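Local coordinates for agmatine N-acetyltransferase (Drosophila melanogaster, PDB 7CIW), which transfers the acetyl group of acetyl-CoA to the amine of agmatine, and probably acylates arylalkylamines such as dopamine and serotonin, as a GNAT-family N-acetyltransferase, at residues A28-E33 against V128-V133; S168-R173 against P204-V209; I183-Y188 against S208-V213. The protein carries 1 engineered substitution. All coordinates share one frame; numbering follows the deposited sequence.

Interaction 1 (A28-E33 against V128-V133). With G0R (N-(4-carbamimidamidobutyl)ethanamide), chain C; COA (coenzyme A), chain B.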
loop_
_atom_site.group_PDB
_atom_site.type_symbol
_atom_site.label_atom_id
_atom_site.label_comp_id
_atom_site.label_asym_id
_atom_site.label_seq_id
_atom_site.Cartn_x
_atom_site.Cartn_y
_atom_site.Cartn_z
ATOM N N ALA A 28 -6.462 -10.589 -8.399
ATOM C CA ALA A 28 -7.061 -11.804 -7.857
ATOM C C ALA A 28 -7.151 -11.799 -6.334
ATOM O O ALA A 28 -8.151 -12.263 -5.778
ATOM C CB ALA A 28 -6.262 -13.028 -8.311
ATOM N N HIS A 29 -6.125 -11.290 -5.637
ATOM C CA HIS A 29 -5.992 -11.524 -4.208
ATOM C C HIS A 29 -5.685 -10.283 -3.385
ATOM O O HIS A 29 -5.620 -10.380 -2.155
ATOM C CB HIS A 29 -4.906 -12.579 -3.946
ATOM C CG HIS A 29 -5.233 -13.919 -4.521
ATOM N ND1 HIS A 29 -6.420 -14.568 -4.259
ATOM C CD2 HIS A 29 -4.542 -14.722 -5.365
ATOM C CE1 HIS A 29 -6.443 -15.719 -4.909
ATOM N NE2 HIS A 29 -5.315 -15.836 -5.586
ATOM N N TYR A 30 -5.484 -9.133 -4.015
ATOM C CA TYR A 30 -5.300 -7.885 -3.290
ATOM C C TYR A 30 -6.532 -7.004 -3.411
ATOM O O TYR A 30 -7.210 -6.733 -2.416
ATOM C CB TYR A 30 -4.066 -7.139 -3.813
ATOM C CG TYR A 30 -3.926 -5.745 -3.251
ATOM C CD1 TYR A 30 -3.521 -5.544 -1.930
ATOM C CD2 TYR A 30 -4.196 -4.626 -4.036
ATOM C CE1 TYR A 30 -3.398 -4.271 -1.406
ATOM C CE2 TYR A 30 -4.074 -3.343 -3.515
ATOM C CZ TYR A 30 -3.674 -3.177 -2.202
ATOM O OH TYR A 30 -3.548 -1.906 -1.691
ATOM N N TYR A 31 -6.847 -6.578 -4.627
ATOM C CA TYR A 31 -7.939 -5.631 -4.833
ATOM C C TYR A 31 -9.306 -6.105 -4.343
ATOM O O TYR A 31 -10.049 -5.272 -3.800
ATOM C CB TYR A 31 -8.010 -5.288 -6.317
ATOM C CG TYR A 31 -7.040 -4.243 -6.818
ATOM C CD1 TYR A 31 -7.107 -2.920 -6.378
ATOM C CD2 TYR A 31 -6.095 -4.566 -7.786
ATOM C CE1 TYR A 31 -6.246 -1.951 -6.882
ATOM C CE2 TYR A 31 -5.232 -3.602 -8.301
ATOM C CZ TYR A 31 -5.320 -2.297 -7.853
ATOM O OH TYR A 31 -4.478 -1.342 -8.366
ATOM N N PRO A 32 -9.722 -7.364 -4.516
ATOM C CA PRO A 32 -11.082 -7.735 -4.082
ATOM C C PRO A 32 -11.316 -7.599 -2.588
ATOM O O PRO A 32 -12.463 -7.376 -2.182
ATOM C CB PRO A 32 -11.217 -9.196 -4.544
ATOM C CG PRO A 32 -10.250 -9.301 -5.689
ATOM C CD PRO A 32 -9.083 -8.462 -5.271
ATOM N N GLU A 33 -10.269 -7.686 -1.762
ATOM C CA GLU A 33 -10.407 -7.627 -0.309
ATOM C C GLU A 33 -9.802 -6.380 0.322
ATOM O O GLU A 33 -10.066 -6.118 1.503
ATOM C CB GLU A 33 -9.771 -8.867 0.332
ATOM C CG GLU A 33 -10.336 -10.177 -0.182
ATOM C CD GLU A 33 -9.490 -11.363 0.219
ATOM O OE1 GLU A 33 -9.495 -11.706 1.421
ATOM O OE2 GLU A 33 -8.813 -11.939 -0.666
ATOM N N VAL A 128 4.683 2.290 1.457
ATOM C CA VAL A 128 4.141 1.024 0.961
ATOM C C VAL A 128 2.721 1.273 0.459
ATOM O O VAL A 128 1.815 1.567 1.246
ATOM C CB VAL A 128 4.171 -0.063 2.038
ATOM C CG1 VAL A 128 3.485 -1.335 1.541
ATOM C CG2 VAL A 128 5.616 -0.334 2.448
ATOM N N HIS A 129 2.533 1.174 -0.867
ATOM C CA HIS A 129 1.253 1.440 -1.511
ATOM C C HIS A 129 0.330 0.230 -1.575
ATOM O O HIS A 129 -0.888 0.410 -1.668
ATOM C CB HIS A 129 1.481 1.968 -2.938
ATOM C CG HIS A 129 2.120 3.319 -2.977
ATOM N ND1 HIS A 129 1.467 4.458 -2.562
ATOM C CD2 HIS A 129 3.359 3.712 -3.362
ATOM C CE1 HIS A 129 2.272 5.497 -2.702
ATOM N NE2 HIS A 129 3.431 5.070 -3.170
ATOM N N ALA A 130 0.866 -0.985 -1.536
ATOM C CA ALA A 130 0.006 -2.163 -1.610
ATOM C C ALA A 130 0.729 -3.361 -1.021
ATOM O O ALA A 130 1.939 -3.498 -1.190
ATOM C CB ALA A 130 -0.396 -2.452 -3.059
ATOM N N LEU A 131 -0.016 -4.196 -0.299
ATOM C CA LEU A 131 0.491 -5.443 0.274
ATOM C C LEU A 131 -0.621 -6.473 0.201
ATOM O O LEU A 131 -1.707 -6.230 0.728
ATOM C CB LEU A 131 0.929 -5.228 1.721
ATOM C CG LEU A 131 1.510 -6.469 2.386
ATOM C CD1 LEU A 131 2.875 -6.780 1.810
ATOM C CD2 LEU A 131 1.587 -6.243 3.893
ATOM N N GLY A 132 -0.359 -7.620 -0.431
ATOM C CA GLY A 132 -1.365 -8.672 -0.519
ATOM C C GLY A 132 -0.724 -10.040 -0.506
ATOM O O GLY A 132 0.397 -10.222 -0.989
ATOM N N VAL A 133 -1.439 -11.009 0.073
ATOM C CA VAL A 133 -1.005 -12.400 0.169
ATOM C C VAL A 133 -2.156 -13.285 -0.297
ATOM O O VAL A 133 -3.307 -13.046 0.080
ATOM C CB VAL A 133 -0.588 -12.773 1.607
ATOM C CG1 VAL A 133 -0.240 -14.250 1.695
ATOM C CG2 VAL A 133 0.618 -11.949 2.053
HETATM C C10 G0R C . -5.450 1.383 -4.259
HETATM N N12 G0R C . -6.809 0.892 -4.450
HETATM C C1 G0R C . -0.456 -1.363 2.039
HETATM C C2 G0R C . -1.833 -1.176 1.407
HETATM C C5 G0R C . -3.871 0.278 1.056
HETATM C C6 G0R C . -3.788 1.229 -0.141
HETATM C C7 G0R C . -5.168 1.652 -0.657
HETATM C C8 G0R C . -5.636 0.969 -1.949
HETATM N N4 G0R C . -2.558 0.056 1.639
HETATM N N9 G0R C . -4.921 1.421 -3.121
HETATM N N11 G0R C . -4.682 1.833 -5.393
HETATM O O3 G0R C . -2.295 -2.028 0.722
HETATM N N1A COA B . -8.705 -12.354 6.772
HETATM C C2A COA B . -8.827 -13.129 7.885
HETATM N N3A COA B . -7.720 -13.452 8.634
HETATM C C4A COA B . -6.505 -13.007 8.274
HETATM C C5A COA B . -6.390 -12.248 7.174
HETATM C C6A COA B . -7.505 -11.923 6.429
HETATM N N6A COA B . -7.871 -11.138 5.180
HETATM N N7A COA B . -5.087 -11.911 6.997
HETATM C C8A COA B . -4.378 -12.466 7.991
HETATM N N9A COA B . -5.247 -13.125 8.772
HETATM C C1B COA B . -5.127 -13.894 9.866
HETATM C C2B COA B . -4.209 -15.078 9.473
HETATM O O2B COA B . -4.957 -16.167 8.802
HETATM C C3B COA B . -3.588 -15.444 10.612
HETATM O O3B COA B . -4.427 -16.161 11.559
HETATM P P3B COA B . -4.522 -17.820 11.634
HETATM O O7A COA B . -3.204 -18.443 11.214
HETATM O O8A COA B . -4.954 -18.246 13.041
HETATM O O9A COA B . -5.612 -18.200 10.643
HETATM C C4B COA B . -3.327 -14.026 11.380
HETATM O O4B COA B . -4.257 -13.180 10.958
HETATM C C5B COA B . -1.929 -13.506 11.146
HETATM O O5B COA B . -1.629 -13.684 9.768
HETATM P P1A COA B . -0.416 -12.792 9.030
HETATM O O1A COA B . 0.030 -11.581 9.854
HETATM O O2A COA B . 0.733 -13.722 8.667
HETATM O O3A COA B . -1.134 -12.206 7.678
HETATM P P2A COA B . -0.561 -12.275 6.141
HETATM O O4A COA B . -0.565 -13.692 5.649
HETATM O O5A COA B . 0.796 -11.612 6.075
HETATM O O6A COA B . -1.720 -11.407 5.359
HETATM C CBP COA B . -2.487 -9.387 4.527
HETATM C CCP COA B . -1.936 -10.089 5.741
HETATM C CDP COA B . -1.327 -9.271 3.481
HETATM C CEP COA B . -2.985 -7.985 4.910
HETATM C CAP COA B . -3.669 -10.202 4.005
HETATM O OAP COA B . -4.712 -10.134 4.947
HETATM C C9P COA B . -4.224 -9.709 2.654
HETATM O O9P COA B . -3.686 -9.936 1.614
HETATM N N8P COA B . -5.474 -8.976 2.662
HETATM C C7P COA B . -6.115 -8.519 1.415
HETATM C C6P COA B . -5.470 -7.216 0.774
HETATM C C5P COA B . -5.345 -6.207 1.888
HETATM O O5P COA B . -6.286 -5.873 2.559
HETATM N N4P COA B . -3.978 -5.647 2.094
HETATM C C3P COA B . -3.631 -4.702 3.143
HETATM C C2P COA B . -4.281 -3.330 2.959
HETATM S S1P COA B . -3.452 -2.379 4.269
#
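With CG of Y30 turned trans to the backbone N (chi1 172°), the phenol runs along the backbone of A130 and L131, reaching the bound acetylagmatine with its hydroxyl. On the way CD1 comes to 3.3 Å from L131 O, which lies at the ring edge near its plane, while CZ sits 3.5 Å from A130 CB. The methyl meets the ring obliquely, and L53 and V76 also touch that alanine. At the end of the phenol, Y30 OH donates a 2.7 Å hydrogen bond to the acetamide oxygen O3 of the product, in the plane of the ring. L131 N adds a weak bond to the same O3, 3.3 Å long with a bent N-H...O angle of 138°. In strand 125-133, H129 and A130 both face V76 as a classic beta bulge, the bulge that, as in other GNAT enzymes, sits where the acyl end of the cofactor is bound. Beyond the bulge the strand pairs with the pantetheine arm in sheet-like fashion: coenzyme A N4P donates to L131 O at 2.7 Å, and V133 N donates to its O9P at 2.9 Å. G132 passes close to Y30, CA to CA 4.9 Å, where a side chain would crowd Y30 CB. A leucine in place of Y30 would probably cost the product carbonyl its short hydroxyl bond, leaving the weak one from L131 N to hold it less firmly. In the loop that follows, E33 CB packs 3.8 Å from C7P of coenzyme A, and its carboxylate forms a salt bridge with R138.

Interaction 2 (S168-R173 against P204-V209); sequences SVYAAR and PPHESV. Engineered in segment 168-173: A171 (natural residue Ser). With COA (coenzyme A), chain B.
One hydrogen bond crosses this contact: V169 N, at the start of helix 169-177, donates to H206 ND1 at 3.1 Å, with an N-H...N angle of 160°. The donor lies close to the imidazole plane, so the ring nitrogen receives it nearly edge-on. Next to it, S168 is the N-cap of the helix; with its OG trans to the backbone N (chi1 161°), the hydroxyl accepts a weak bond from Y170 N and also lies 3.3 Å from H206 CE1.

Van der Waals packing lies beside this link: V169 CG2 is 3.8 Å from P205 CG, and V169 CG1 touches the carbonyl O of P205. P205, which follows a cis peptide bond, lays its CD over one face of the H206 ring.

Among the aromatic groups, Y170 and H206 have planes at 84° but meet obliquely, with Y170 CE2 3.6 Å from H206 CE1. The phenol is covered on both faces: V169 CG2 lies over the centre of one, and the adenine of coenzyme A covers the other, its C6A 3.3 Å above the ring plane.

Coenzyme A is also met by the engineered A171, whose CB lies 3.4 Å from the thiol S1P. The arrangement belongs to the cofactor site of the GNAT fold, where the helix after strand 161-166 flanks bound coenzyme A.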
loop_
_atom_site.group_PDB
_atom_site.type_symbol
_atom_site.label_atom_id
_atom_site.label_comp_id
_atom_site.label_asym_id
_atom_site.label_seq_id
_atom_site.Cartn_x
_atom_site.Cartn_y
_atom_site.Cartn_z
ATOM N N SER A 168 -6.574 -2.015 6.328
ATOM C CA SER A 168 -7.040 -3.295 6.839
ATOM C C SER A 168 -6.458 -3.532 8.227
ATOM O O SER A 168 -5.266 -3.296 8.448
ATOM C CB SER A 168 -6.604 -4.420 5.894
ATOM O OG SER A 168 -6.637 -5.681 6.533
ATOM N N VAL A 169 -7.295 -3.999 9.165
ATOM C CA VAL A 169 -6.797 -4.266 10.512
ATOM C C VAL A 169 -5.797 -5.408 10.536
ATOM O O VAL A 169 -4.966 -5.469 11.446
ATOM C CB VAL A 169 -7.939 -4.586 11.503
ATOM C CG1 VAL A 169 -8.969 -3.474 11.512
ATOM C CG2 VAL A 169 -8.573 -5.930 11.183
ATOM N N TYR A 170 -5.856 -6.328 9.571
ATOM C CA TYR A 170 -4.850 -7.389 9.527
ATOM C C TYR A 170 -3.477 -6.824 9.190
ATOM O O TYR A 170 -2.451 -7.302 9.697
ATOM C CB TYR A 170 -5.261 -8.458 8.517
ATOM C CG TYR A 170 -6.652 -8.964 8.781
ATOM C CD1 TYR A 170 -6.961 -9.567 9.994
ATOM C CD2 TYR A 170 -7.658 -8.825 7.840
ATOM C CE1 TYR A 170 -8.223 -10.017 10.263
ATOM C CE2 TYR A 170 -8.939 -9.281 8.104
ATOM C CZ TYR A 170 -9.210 -9.872 9.322
ATOM O OH TYR A 170 -10.477 -10.331 9.604
ATOM N N ALA A 171 -3.430 -5.819 8.322
ATOM C CA ALA A 171 -2.149 -5.190 8.034
ATOM C C ALA A 171 -1.672 -4.378 9.228
ATOM O O ALA A 171 -0.480 -4.376 9.545
ATOM C CB ALA A 171 -2.252 -4.321 6.784
ATOM N N ALA A 172 -2.592 -3.685 9.909
ATOM C CA ALA A 172 -2.206 -2.975 11.126
ATOM C C ALA A 172 -1.580 -3.930 12.138
ATOM O O ALA A 172 -0.518 -3.644 12.701
ATOM C CB ALA A 172 -3.414 -2.258 11.727
ATOM N N ARG A 173 -2.217 -5.084 12.363
ATOM C CA ARG A 173 -1.678 -6.049 13.320
ATOM C C ARG A 173 -0.321 -6.582 12.874
ATOM O O ARG A 173 0.567 -6.823 13.705
ATOM C CB ARG A 173 -2.668 -7.193 13.513
ATOM C CG ARG A 173 -3.907 -6.785 14.294
ATOM C CD ARG A 173 -5.026 -7.769 14.066
ATOM N NE ARG A 173 -6.301 -7.235 14.533
ATOM C CZ ARG A 173 -7.464 -7.853 14.369
ATOM N NH1 ARG A 173 -7.517 -9.036 13.762
ATOM N NH2 ARG A 173 -8.576 -7.291 14.816
ATOM N N PRO A 204 -16.649 -4.580 7.727
ATOM C CA PRO A 204 -16.032 -4.842 9.022
ATOM C C PRO A 204 -15.163 -6.080 8.942
ATOM O O PRO A 204 -15.409 -6.980 8.118
ATOM C CB PRO A 204 -17.237 -5.048 9.952
ATOM C CG PRO A 204 -18.299 -4.171 9.352
ATOM C CD PRO A 204 -18.093 -4.298 7.850
ATOM N N PRO A 205 -14.122 -6.176 9.784
ATOM C CA PRO A 205 -13.789 -5.340 10.943
ATOM C C PRO A 205 -13.002 -4.061 10.628
ATOM O O PRO A 205 -12.506 -3.419 11.552
ATOM C CB PRO A 205 -12.938 -6.283 11.790
ATOM C CG PRO A 205 -12.203 -7.117 10.758
ATOM C CD PRO A 205 -13.126 -7.245 9.571
ATOM N N HIS A 206 -12.892 -3.694 9.354
ATOM C CA HIS A 206 -12.051 -2.568 8.951
ATOM C C HIS A 206 -12.824 -1.274 9.148
ATOM O O HIS A 206 -13.578 -0.837 8.280
ATOM C CB HIS A 206 -11.610 -2.740 7.508
ATOM C CG HIS A 206 -11.113 -4.116 7.215
ATOM N ND1 HIS A 206 -9.986 -4.641 7.814
ATOM C CD2 HIS A 206 -11.606 -5.092 6.416
ATOM C CE1 HIS A 206 -9.798 -5.875 7.381
ATOM N NE2 HIS A 206 -10.767 -6.172 6.534
ATOM N N GLU A 207 -12.613 -0.644 10.298
ATOM C CA GLU A 207 -13.329 0.566 10.662
ATOM C C GLU A 207 -12.553 1.844 10.397
ATOM O O GLU A 207 -13.154 2.922 10.442
ATOM C CB GLU A 207 -13.701 0.544 12.150
ATOM C CG GLU A 207 -14.492 -0.651 12.594
ATOM C CD GLU A 207 -14.698 -0.643 14.094
ATOM O OE1 GLU A 207 -15.225 0.366 14.612
ATOM O OE2 GLU A 207 -14.324 -1.638 14.754
ATOM N N SER A 208 -11.249 1.764 10.143
ATOM C CA SER A 208 -10.429 2.964 10.023
ATOM C C SER A 208 -9.214 2.665 9.162
ATOM O O SER A 208 -8.838 1.504 8.975
ATOM C CB SER A 208 -9.958 3.445 11.391
ATOM O OG SER A 208 -9.151 2.437 11.983
ATOM N N VAL A 209 -8.594 3.723 8.643
ATOM C CA VAL A 209 -7.263 3.619 8.060
ATOM C C VAL A 209 -6.272 4.087 9.118
ATOM O O VAL A 209 -6.384 5.197 9.656
ATOM C CB VAL A 209 -7.136 4.413 6.742
ATOM C CG1 VAL A 209 -7.685 5.829 6.868
ATOM C CG2 VAL A 209 -5.674 4.411 6.222
HETATM N N1A COA B . -8.705 -12.354 6.772
HETATM C C2A COA B . -8.827 -13.129 7.885
HETATM N N3A COA B . -7.720 -13.452 8.634
HETATM C C4A COA B . -6.505 -13.007 8.274
HETATM C C5A COA B . -6.390 -12.248 7.174
HETATM C C6A COA B . -7.505 -11.923 6.429
HETATM N N6A COA B . -7.871 -11.138 5.180
HETATM N N7A COA B . -5.087 -11.911 6.997
HETATM C C8A COA B . -4.378 -12.466 7.991
HETATM N N9A COA B . -5.247 -13.125 8.772
HETATM C C1B COA B . -5.127 -13.894 9.866
HETATM C C2B COA B . -4.209 -15.078 9.473
HETATM O O2B COA B . -4.957 -16.167 8.802
HETATM C C3B COA B . -3.588 -15.444 10.612
HETATM O O3B COA B . -4.427 -16.161 11.559
HETATM P P3B COA B . -4.522 -17.820 11.634
HETATM O O7A COA B . -3.204 -18.443 11.214
HETATM O O8A COA B . -4.954 -18.246 13.041
HETATM O O9A COA B . -5.612 -18.200 10.643
HETATM C C4B COA B . -3.327 -14.026 11.380
HETATM O O4B COA B . -4.257 -13.180 10.958
HETATM C C5B COA B . -1.929 -13.506 11.146
HETATM O O5B COA B . -1.629 -13.684 9.768
HETATM P P1A COA B . -0.416 -12.792 9.030
HETATM O O1A COA B . 0.030 -11.581 9.854
HETATM O O2A COA B . 0.733 -13.722 8.667
HETATM O O3A COA B . -1.134 -12.206 7.678
HETATM P P2A COA B . -0.561 -12.275 6.141
HETATM O O4A COA B . -0.565 -13.692 5.649
HETATM O O5A COA B . 0.796 -11.612 6.075
HETATM O O6A COA B . -1.720 -11.407 5.359
HETATM C CBP COA B . -2.487 -9.387 4.527
HETATM C CCP COA B . -1.936 -10.089 5.741
HETATM C CDP COA B . -1.327 -9.271 3.481
HETATM C CEP COA B . -2.985 -7.985 4.910
HETATM C CAP COA B . -3.669 -10.202 4.005
HETATM O OAP COA B . -4.712 -10.134 4.947
HETATM C C9P COA B . -4.224 -9.709 2.654
HETATM O O9P COA B . -3.686 -9.936 1.614
HETATM N N8P COA B . -5.474 -8.976 2.662
HETATM C C7P COA B . -6.115 -8.519 1.415
HETATM C C6P COA B . -5.470 -7.216 0.774
HETATM C C5P COA B . -5.345 -6.207 1.888
HETATM O O5P COA B . -6.286 -5.873 2.559
HETATM N N4P COA B . -3.978 -5.647 2.094
HETATM C C3P COA B . -3.631 -4.702 3.143
HETATM C C2P COA B . -4.281 -3.330 2.959
HETATM S S1P COA B . -3.452 -2.379 4.269
#

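Interaction 3 (I183-Y188 against S208-V213); sequences INTLRY and SVQTFV
I183 and V213 meet at the apolar end of the strand pair, I183 CD1 lying 3.7 Å from V213 CG1. The isoleucine's CG1 sits between the backbone N and carbonyl carbon (chi1 63°), which brings it against the T211 methyl CG2 as well. Further along, L186 CB packs on V209 CG1 at 3.7 Å. Segments 183-187 and 208-213 run antiparallel, at 170°, within the C-terminal strand pair 181-187 and 208-215 of the GNAT sheet, 181-187 at its margin. A classic beta bulge places I183 and N184 together opposite T211; I183 N reaches T211 O at 2.8 Å, nearly straight along the carbonyl, and T211 N returns a bond to N184 O. L186 and V209 then form a reciprocal pair, N to O each way. Past the last bonded pair, the Y188 ring lays one face over S208 CA, with its hydroxyl hydrogen-bonded to T167 O. Waters bridge the side chains on both faces of the sheet: one accepts from N184 ND2 at 2.9 Å and donates to V209 O and T211 OG1, while another joins T185 OG1 to Q210 OE1. T211 OG1 is also hydrogen-bonded to D165, and R187 carries its charge to a salt bridge with E207.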
loop_
_atom_site.group_PDB
_atom_site.type_symbol
_atom_site.label_atom_id
_atom_site.label_comp_id
_atom_site.label_asym_id
_atom_site.label_seq_id
_atom_site.Cartn_x
_atom_site.Cartn_y
_atom_site.Cartn_z
ATOM N N ILE A 183 0.658 6.486 13.808
ATOM C CA ILE A 183 0.766 7.943 13.827
ATOM C C ILE A 183 -0.534 8.648 13.455
ATOM O O ILE A 183 -0.642 9.866 13.639
ATOM C CB ILE A 183 1.901 8.455 12.918
ATOM C CG1 ILE A 183 1.646 8.102 11.454
ATOM C CG2 ILE A 183 3.269 7.935 13.381
ATOM C CD1 ILE A 183 2.441 8.974 10.502
ATOM N N ASN A 184 -1.525 7.910 12.945
ATOM C CA ASN A 184 -2.769 8.545 12.512
ATOM C C ASN A 184 -3.872 7.514 12.353
ATOM O O ASN A 184 -3.633 6.420 11.847
ATOM C CB ASN A 184 -2.598 9.289 11.180
ATOM C CG ASN A 184 -3.732 10.280 10.910
ATOM O OD1 ASN A 184 -3.816 11.318 11.556
ATOM N ND2 ASN A 184 -4.592 9.962 9.947
ATOM N N THR A 185 -5.093 7.904 12.731
ATOM C CA THR A 185 -6.283 7.088 12.553
ATOM C C THR A 185 -7.376 7.953 11.942
ATOM O O THR A 185 -7.664 9.046 12.442
ATOM C CB THR A 185 -6.770 6.493 13.883
ATOM O OG1 THR A 185 -5.703 5.754 14.503
ATOM C CG2 THR A 185 -7.968 5.587 13.669
ATOM N N LEU A 186 -7.963 7.474 10.857
ATOM C CA LEU A 186 -9.112 8.134 10.249
ATOM C C LEU A 186 -10.210 7.098 10.092
ATOM O O LEU A 186 -10.046 6.134 9.341
ATOM C CB LEU A 186 -8.744 8.754 8.902
ATOM C CG LEU A 186 -9.868 9.356 8.059
ATOM C CD1 LEU A 186 -10.672 10.354 8.875
ATOM C CD2 LEU A 186 -9.259 10.008 6.813
ATOM N N ARG A 187 -11.330 7.295 10.792
ATOM C CA ARG A 187 -12.448 6.370 10.699
ATOM C C ARG A 187 -13.224 6.590 9.411
ATOM O O ARG A 187 -13.481 7.729 9.015
ATOM C CB ARG A 187 -13.394 6.535 11.885
ATOM C CG ARG A 187 -12.741 6.275 13.224
ATOM C CD ARG A 187 -13.804 6.203 14.317
ATOM N NE ARG A 187 -13.981 4.830 14.786
ATOM C CZ ARG A 187 -14.986 4.034 14.431
ATOM N NH1 ARG A 187 -15.926 4.468 13.601
ATOM N NH2 ARG A 187 -15.053 2.797 14.905
ATOM N N TYR A 188 -13.621 5.488 8.773
ATOM C CA TYR A 188 -14.269 5.606 7.471
ATOM C C TYR A 188 -15.598 6.333 7.568
ATOM O O TYR A 188 -15.963 7.067 6.642
ATOM C CB TYR A 188 -14.472 4.228 6.841
ATOM C CG TYR A 188 -13.162 3.534 6.547
ATOM C CD1 TYR A 188 -12.228 4.114 5.709
ATOM C CD2 TYR A 188 -12.859 2.317 7.126
ATOM C CE1 TYR A 188 -11.032 3.492 5.442
ATOM C CE2 TYR A 188 -11.657 1.682 6.860
ATOM C CZ TYR A 188 -10.751 2.285 6.020
ATOM O OH TYR A 188 -9.551 1.665 5.744
ATOM N N SER A 208 -11.249 1.764 10.143
ATOM C CA SER A 208 -10.429 2.964 10.023
ATOM C C SER A 208 -9.214 2.665 9.162
ATOM O O SER A 208 -8.838 1.504 8.975
ATOM C CB SER A 208 -9.958 3.445 11.391
ATOM O OG SER A 208 -9.151 2.437 11.983
ATOM N N VAL A 209 -8.594 3.723 8.643
ATOM C CA VAL A 209 -7.263 3.619 8.060
ATOM C C VAL A 209 -6.272 4.087 9.118
ATOM O O VAL A 209 -6.384 5.197 9.656
ATOM C CB VAL A 209 -7.136 4.413 6.742
ATOM C CG1 VAL A 209 -7.685 5.829 6.868
ATOM C CG2 VAL A 209 -5.674 4.411 6.222
ATOM N N GLN A 210 -5.325 3.221 9.448
ATOM C CA GLN A 210 -4.333 3.478 10.483
ATOM C C GLN A 210 -2.967 3.568 9.821
ATOM O O GLN A 210 -2.496 2.583 9.244
ATOM C CB GLN A 210 -4.340 2.368 11.525
ATOM C CG GLN A 210 -5.660 2.222 12.248
ATOM C CD GLN A 210 -5.627 1.066 13.196
ATOM O OE1 GLN A 210 -5.209 1.216 14.336
ATOM N NE2 GLN A 210 -6.036 -0.105 12.726
ATOM N N THR A 211 -2.335 4.734 9.914
ATOM C CA THR A 211 -1.036 4.935 9.286
ATOM C C THR A 211 0.075 4.647 10.283
ATOM O O THR A 211 0.073 5.185 11.394
ATOM C CB THR A 211 -0.918 6.357 8.751
ATOM O OG1 THR A 211 -1.942 6.558 7.773
ATOM C CG2 THR A 211 0.443 6.574 8.083
ATOM N N PHE A 212 1.019 3.800 9.874
ATOM C CA PHE A 212 2.152 3.401 10.697
ATOM C C PHE A 212 3.452 3.793 10.006
ATOM O O PHE A 212 3.526 3.849 8.771
ATOM C CB PHE A 212 2.165 1.892 10.931
ATOM C CG PHE A 212 1.074 1.386 11.836
ATOM C CD1 PHE A 212 -0.212 1.154 11.355
ATOM C CD2 PHE A 212 1.357 1.086 13.157
ATOM C CE1 PHE A 212 -1.196 0.654 12.191
ATOM C CE2 PHE A 212 0.380 0.594 13.996
ATOM C CZ PHE A 212 -0.900 0.380 13.516
ATOM N N VAL A 213 4.485 4.047 10.812
ATOM C CA VAL A 213 5.824 4.299 10.299
ATOM C C VAL A 213 6.833 3.418 11.019
ATOM O O VAL A 213 6.625 2.969 12.149
ATOM C CB VAL A 213 6.247 5.779 10.423
ATOM C CG1 VAL A 213 5.252 6.677 9.724
ATOM C CG2 VAL A 213 6.382 6.167 11.888
HETATM O O HOH W 1 -4.546 7.325 8.657
HETATM O O HOH W 2 -6.402 3.259 15.790
#

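Overall arrangement
All three contacts reach the same mixed sheet, but at different depths. Interaction 1 is the buried one, its centre about 8 Å from the chain centre, whereas interactions 2 and 3 are partly buried at about 13 Å. Interactions 1 and 2 do not touch each other, yet both line coenzyme A: the first along its pantetheine arm through backbone bonds, the second at its adenine and thiol through packing. Interactions 2 and 3 share S208 and V209 of strand 208-215 and are joined by the E207-R187 salt bridge. Chemistry follows place: ligand-directed bonds in interaction 1, one backbone-to-imidazole bond amid aromatic and proline packing in interaction 2, and bulged antiparallel strand pairing with bridging waters in interaction 3.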